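Local coordinates for protein galectin (Ovis aries, PDB 6N44) that probably binds carbohydrates, as a galactoside-binding lectin of the galectin family whose oligomeric assembly is critical for its anti-parasitic activity in sheep, at residues 65-79 with 108-120. Numbering follows the deposited sequence.
Sequences MNTLKDGSWGKEQKL and KPICQFAHRLPLQ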
loop_
_atom_site.group_PDB
_atom_site.type_symbol
_atom_site.label_atom_id
_atom_site.label_comp_id
_atom_site.label_asym_id
_atom_site.label_seq_id
_atom_site.Cartn_x
_atom_site.Cartn_y
_atom_site.Cartn_z
ATOM N N MET A 65 14.783 -7.032 -13.276
ATOM C CA MET A 65 13.441 -6.561 -13.597
ATOM C C MET A 65 13.382 -6.160 -15.062
ATOM O O MET A 65 14.324 -5.560 -15.582
ATOM C CB MET A 65 13.038 -5.383 -12.711
ATOM C CG MET A 65 13.032 -5.742 -11.214
ATOM S SD MET A 65 12.824 -4.311 -10.147
ATOM C CE MET A 65 14.464 -3.574 -10.187
ATOM N N ASN A 66 12.274 -6.474 -15.724
ATOM C CA ASN A 66 12.174 -6.190 -17.148
ATOM C C ASN A 66 10.710 -6.132 -17.549
ATOM O O ASN A 66 9.813 -6.407 -16.749
ATOM C CB ASN A 66 12.928 -7.234 -17.971
ATOM C CG ASN A 66 13.522 -6.655 -19.234
ATOM O OD1 ASN A 66 13.133 -5.571 -19.676
ATOM N ND2 ASN A 66 14.477 -7.373 -19.824
ATOM N N THR A 67 10.486 -5.794 -18.816
ATOM C CA THR A 67 9.172 -5.662 -19.416
ATOM C C THR A 67 9.158 -6.438 -20.723
ATOM O O THR A 67 10.092 -6.326 -21.526
ATOM C CB THR A 67 8.829 -4.191 -19.694
ATOM O OG1 THR A 67 8.774 -3.465 -18.455
ATOM C CG2 THR A 67 7.504 -4.084 -20.408
ATOM N N LEU A 68 8.108 -7.224 -20.921
ATOM C CA LEU A 68 7.869 -7.948 -22.163
ATOM C C LEU A 68 6.774 -7.209 -22.916
ATOM O O LEU A 68 5.623 -7.178 -22.467
ATOM C CB LEU A 68 7.460 -9.395 -21.891
ATOM C CG LEU A 68 7.103 -10.181 -23.166
ATOM C CD1 LEU A 68 8.341 -10.440 -24.028
ATOM C CD2 LEU A 68 6.403 -11.485 -22.836
ATOM N N LYS A 69 7.128 -6.618 -24.058
ATOM C CA LYS A 69 6.196 -5.841 -24.869
ATOM C C LYS A 69 6.220 -6.377 -26.296
ATOM O O LYS A 69 7.254 -6.302 -26.966
ATOM C CB LYS A 69 6.572 -4.359 -24.846
ATOM C CG LYS A 69 5.885 -3.528 -25.917
ATOM C CD LYS A 69 5.683 -2.107 -25.427
ATOM C CE LYS A 69 5.379 -1.124 -26.552
ATOM N NZ LYS A 69 5.750 0.261 -26.124
ATOM N N ASP A 70 5.092 -6.921 -26.751
ATOM C CA ASP A 70 4.939 -7.467 -28.100
ATOM C C ASP A 70 6.043 -8.473 -28.418
ATOM O O ASP A 70 6.782 -8.346 -29.396
ATOM C CB ASP A 70 4.900 -6.348 -29.142
ATOM C CG ASP A 70 3.670 -5.482 -29.011
ATOM O OD1 ASP A 70 2.560 -6.048 -28.874
ATOM O OD2 ASP A 70 3.820 -4.239 -29.026
ATOM N N GLY A 71 6.138 -9.486 -27.564
ATOM C CA GLY A 71 7.106 -10.539 -27.750
ATOM C C GLY A 71 8.547 -10.161 -27.498
ATOM O O GLY A 71 9.420 -11.024 -27.628
ATOM N N SER A 72 8.843 -8.917 -27.129
ATOM C CA SER A 72 10.225 -8.482 -26.950
ATOM C C SER A 72 10.489 -8.102 -25.495
ATOM O O SER A 72 9.796 -7.241 -24.943
ATOM C CB SER A 72 10.539 -7.301 -27.874
ATOM O OG SER A 72 11.878 -6.861 -27.694
ATOM N N TRP A 73 11.500 -8.725 -24.885
ATOM C CA TRP A 73 12.000 -8.260 -23.597
ATOM C C TRP A 73 12.865 -7.024 -23.804
ATOM O O TRP A 73 13.613 -6.933 -24.779
ATOM C CB TRP A 73 12.812 -9.347 -22.877
ATOM C CG TRP A 73 11.990 -10.446 -22.273
ATOM C CD1 TRP A 73 11.844 -11.717 -22.751
ATOM C CD2 TRP A 73 11.190 -10.375 -21.079
ATOM N NE1 TRP A 73 11.015 -12.443 -21.930
ATOM C CE2 TRP A 73 10.592 -11.642 -20.901
ATOM C CE3 TRP A 73 10.926 -9.365 -20.144
ATOM C CZ2 TRP A 73 9.738 -11.927 -19.830
ATOM C CZ3 TRP A 73 10.074 -9.647 -19.076
ATOM C CH2 TRP A 73 9.494 -10.924 -18.930
ATOM N N GLY A 74 12.758 -6.068 -22.882
ATOM C CA GLY A 74 13.491 -4.823 -22.962
ATOM C C GLY A 74 14.842 -4.873 -22.275
ATOM O O GLY A 74 15.421 -5.937 -22.045
ATOM N N LYS A 75 15.349 -3.688 -21.940
ATOM C CA LYS A 75 16.633 -3.566 -21.259
ATOM C C LYS A 75 16.469 -3.877 -19.769
ATOM O O LYS A 75 15.667 -3.238 -19.082
ATOM C CB LYS A 75 17.187 -2.157 -21.464
ATOM C CG LYS A 75 18.461 -1.868 -20.677
ATOM C CD LYS A 75 19.195 -0.645 -21.236
ATOM C CE LYS A 75 20.644 -0.580 -20.760
ATOM N NZ LYS A 75 20.744 -0.119 -19.343
ATOM N N GLU A 76 17.232 -4.848 -19.274
ATOM C CA GLU A 76 17.124 -5.266 -17.881
ATOM C C GLU A 76 17.541 -4.150 -16.932
ATOM O O GLU A 76 18.505 -3.423 -17.183
ATOM C CB GLU A 76 18.019 -6.481 -17.603
ATOM C CG GLU A 76 17.689 -7.715 -18.374
ATOM C CD GLU A 76 18.561 -8.886 -17.962
ATOM O OE1 GLU A 76 19.677 -8.652 -17.437
ATOM O OE2 GLU A 76 18.125 -10.040 -18.155
ATOM N N GLN A 77 16.826 -4.045 -15.815
ATOM C CA GLN A 77 17.300 -3.318 -14.646
ATOM C C GLN A 77 17.769 -4.375 -13.652
ATOM O O GLN A 77 16.962 -5.171 -13.163
ATOM C CB GLN A 77 16.205 -2.423 -14.055
ATOM C CG GLN A 77 16.710 -1.587 -12.872
ATOM C CD GLN A 77 15.644 -0.685 -12.244
ATOM O OE1 GLN A 77 14.626 -0.351 -12.866
ATOM N NE2 GLN A 77 15.879 -0.296 -11.000
ATOM N N LYS A 78 19.077 -4.403 -13.370
ATOM C CA LYS A 78 19.681 -5.487 -12.604
ATOM C C LYS A 78 20.440 -4.943 -11.403
ATOM O O LYS A 78 21.153 -3.948 -11.524
ATOM C CB LYS A 78 20.635 -6.317 -13.477
ATOM C CG LYS A 78 21.553 -7.210 -12.664
ATOM C CD LYS A 78 22.636 -7.875 -13.518
ATOM C CE LYS A 78 22.061 -8.957 -14.415
ATOM N NZ LYS A 78 23.100 -9.952 -14.830
ATOM N N LEU A 79 20.313 -5.609 -10.248
ATOM C CA LEU A 79 21.023 -5.160 -9.056
ATOM C C LEU A 79 21.333 -6.338 -8.146
ATOM O O LEU A 79 20.827 -7.449 -8.326
ATOM C CB LEU A 79 20.225 -4.106 -8.277
ATOM C CG LEU A 79 18.914 -4.619 -7.682
ATOM C CD1 LEU A 79 18.633 -3.973 -6.331
ATOM C CD2 LEU A 79 17.791 -4.340 -8.654
ATOM N N LYS A 108 12.227 -3.009 4.215
ATOM C CA LYS A 108 13.309 -2.168 3.724
ATOM C C LYS A 108 13.188 -1.972 2.219
ATOM O O LYS A 108 12.869 -2.923 1.501
ATOM C CB LYS A 108 14.687 -2.771 4.062
ATOM C CG LYS A 108 14.931 -2.877 5.575
ATOM C CD LYS A 108 16.309 -2.406 5.961
ATOM C CE LYS A 108 16.564 -2.588 7.455
ATOM N NZ LYS A 108 18.029 -2.633 7.735
ATOM N N PRO A 109 13.432 -0.764 1.712
ATOM C CA PRO A 109 13.343 -0.544 0.261
ATOM C C PRO A 109 14.530 -1.171 -0.460
ATOM O O PRO A 109 15.685 -0.968 -0.082
ATOM C CB PRO A 109 13.354 0.985 0.132
ATOM C CG PRO A 109 14.127 1.436 1.318
ATOM C CD PRO A 109 13.760 0.478 2.437
ATOM N N ILE A 110 14.235 -1.921 -1.515
ATOM C CA ILE A 110 15.248 -2.615 -2.292
ATOM C C ILE A 110 15.493 -1.937 -3.633
ATOM O O ILE A 110 16.645 -1.787 -4.045
ATOM C CB ILE A 110 14.871 -4.099 -2.498
ATOM C CG1 ILE A 110 14.728 -4.795 -1.147
ATOM C CG2 ILE A 110 15.918 -4.800 -3.335
ATOM C CD1 ILE A 110 15.828 -4.474 -0.183
ATOM N N CYS A 111 14.430 -1.541 -4.335
ATOM C CA CYS A 111 14.577 -1.025 -5.690
ATOM C C CYS A 111 13.229 -0.496 -6.161
ATOM O O CYS A 111 12.190 -0.742 -5.546
ATOM C CB CYS A 111 15.103 -2.099 -6.655
ATOM S SG CYS A 111 14.140 -3.654 -6.692
ATOM N N GLN A 112 13.268 0.242 -7.266
ATOM C CA GLN A 112 12.087 0.809 -7.896
ATOM C C GLN A 112 12.162 0.565 -9.397
ATOM O O GLN A 112 13.250 0.497 -9.971
ATOM C CB GLN A 112 11.958 2.318 -7.616
ATOM C CG GLN A 112 12.004 2.701 -6.119
ATOM C CD GLN A 112 13.420 2.673 -5.521
ATOM O OE1 GLN A 112 13.685 1.972 -4.539
ATOM N NE2 GLN A 112 14.324 3.442 -6.107
ATOM N N PHE A 113 10.992 0.459 -10.033
ATOM C CA PHE A 113 10.876 0.162 -11.460
ATOM C C PHE A 113 9.890 1.143 -12.080
ATOM O O PHE A 113 8.683 1.042 -11.834
ATOM C CB PHE A 113 10.410 -1.283 -11.682
ATOM C CG PHE A 113 10.443 -1.732 -13.116
ATOM C CD1 PHE A 113 11.624 -2.196 -13.682
ATOM C CD2 PHE A 113 9.294 -1.709 -13.903
ATOM C CE1 PHE A 113 11.669 -2.623 -15.010
ATOM C CE2 PHE A 113 9.337 -2.140 -15.235
ATOM C CZ PHE A 113 10.535 -2.598 -15.781
ATOM N N ALA A 114 10.398 2.075 -12.888
ATOM C CA ALA A 114 9.547 3.020 -13.604
ATOM C C ALA A 114 8.600 2.305 -14.563
ATOM O O ALA A 114 8.988 1.360 -15.251
ATOM C CB ALA A 114 10.423 4.010 -14.381
ATOM N N HIS A 115 7.350 2.761 -14.623
ATOM C CA HIS A 115 6.387 2.103 -15.493
ATOM C C HIS A 115 6.843 2.209 -16.945
ATOM O O HIS A 115 7.304 3.261 -17.396
ATOM C CB HIS A 115 4.987 2.716 -15.338
ATOM C CG HIS A 115 4.352 2.442 -14.010
ATOM N ND1 HIS A 115 3.965 1.178 -13.617
ATOM C CD2 HIS A 115 4.046 3.268 -12.978
ATOM C CE1 HIS A 115 3.450 1.237 -12.400
ATOM N NE2 HIS A 115 3.491 2.494 -11.989
ATOM N N ARG A 116 6.722 1.108 -17.671
ATOM C CA ARG A 116 7.035 1.081 -19.091
ATOM C C ARG A 116 5.808 0.850 -19.947
ATOM O O ARG A 116 5.692 1.428 -21.026
ATOM C CB ARG A 116 8.079 0.002 -19.383
ATOM C CG ARG A 116 9.434 0.268 -18.764
ATOM C CD ARG A 116 10.411 -0.793 -19.223
ATOM N NE ARG A 116 11.594 -0.888 -18.381
ATOM C CZ ARG A 116 12.579 -1.752 -18.599
ATOM N NH1 ARG A 116 12.513 -2.570 -19.643
ATOM N NH2 ARG A 116 13.624 -1.802 -17.784
ATOM N N LEU A 117 4.899 0.025 -19.473
ATOM C CA LEU A 117 3.554 -0.157 -19.964
ATOM C C LEU A 117 2.575 0.354 -18.916
ATOM O O LEU A 117 2.894 0.346 -17.723
ATOM C CB LEU A 117 3.273 -1.636 -20.265
ATOM C CG LEU A 117 4.027 -2.169 -21.481
ATOM C CD1 LEU A 117 3.876 -3.675 -21.622
ATOM C CD2 LEU A 117 3.498 -1.444 -22.720
ATOM N N PRO A 118 1.386 0.806 -19.319
ATOM C CA PRO A 118 0.443 1.376 -18.341
ATOM C C PRO A 118 0.084 0.387 -17.237
ATOM O O PRO A 118 -0.191 -0.792 -17.490
ATOM C CB PRO A 118 -0.784 1.724 -19.196
ATOM C CG PRO A 118 -0.241 1.835 -20.621
ATOM C CD PRO A 118 0.830 0.794 -20.687
ATOM N N LEU A 119 0.061 0.885 -15.996
ATOM C CA LEU A 119 -0.292 0.007 -14.889
ATOM C C LEU A 119 -1.721 -0.486 -15.040
ATOM O O LEU A 119 -2.058 -1.573 -14.555
ATOM C CB LEU A 119 -0.078 0.724 -13.545
ATOM C CG LEU A 119 -0.913 1.975 -13.239
ATOM C CD1 LEU A 119 -2.228 1.573 -12.579
ATOM C CD2 LEU A 119 -0.134 2.939 -12.354
ATOM N N GLN A 120 -2.565 0.283 -15.743
ATOM C CA GLN A 120 -3.937 -0.123 -16.024
ATOM C C GLN A 120 -4.029 -1.342 -16.927
ATOM O O GLN A 120 -5.106 -1.933 -17.020
ATOM C CB GLN A 120 -4.730 1.028 -16.664
ATOM C CG GLN A 120 -4.865 2.277 -15.798
ATOM C CD GLN A 120 -3.627 3.167 -15.862
ATOM O OE1 GLN A 120 -2.711 2.922 -16.651
ATOM N NE2 GLN A 120 -3.594 4.203 -15.025
HETATM O O HOH W 1 14.208 0.009 -15.258
HETATM O O HOH W 2 13.186 2.123 -13.083
#
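Arg116 reaches from the loop after strand 108-114 to the opposite sheet of the galectin beta-sandwich. Its guanidinium meets Lys75 O edge-on: NH2 lies 2.8 Å from that oxygen, nearly along the C=O axis, and NH1 adds a weak bond. NH1 also bonds weakly to Asn66 OD1 at 3.1 Å, with the amide and guanidinium planes 70° apart. Phe113 CZ lies over one guanidinium face, offset toward its rim, while the edge of the Phe113 ring meets Thr67 OG1, hydrogen-bonded to Pro53 O. Phe113 CG is anti to the backbone N (chi1 -172°), which swings the ring alongside Met65; Met65 CB approaches obliquely, 3.6 Å from Phe113 CD1. Bent at chi3, the Met65 chain brings CE to 3.5 Å from Cys111 SG. Fully extended, Gln77 runs antiparallel to Phe113, its amide 17° from the ring plane; NE2 donates to Gln112 O (2.9 Å), and a water links OE1 to Ala114 N. Asn66 and Glu76 bind beta-D-galactose in another structure of this protein; this chain holds none. Asn66 OD1 accepts from Thr67 N and ND2 donates to Gly74 O, fixing the amide rotation; the weak Arg116 bond is consistent with a second-shell role.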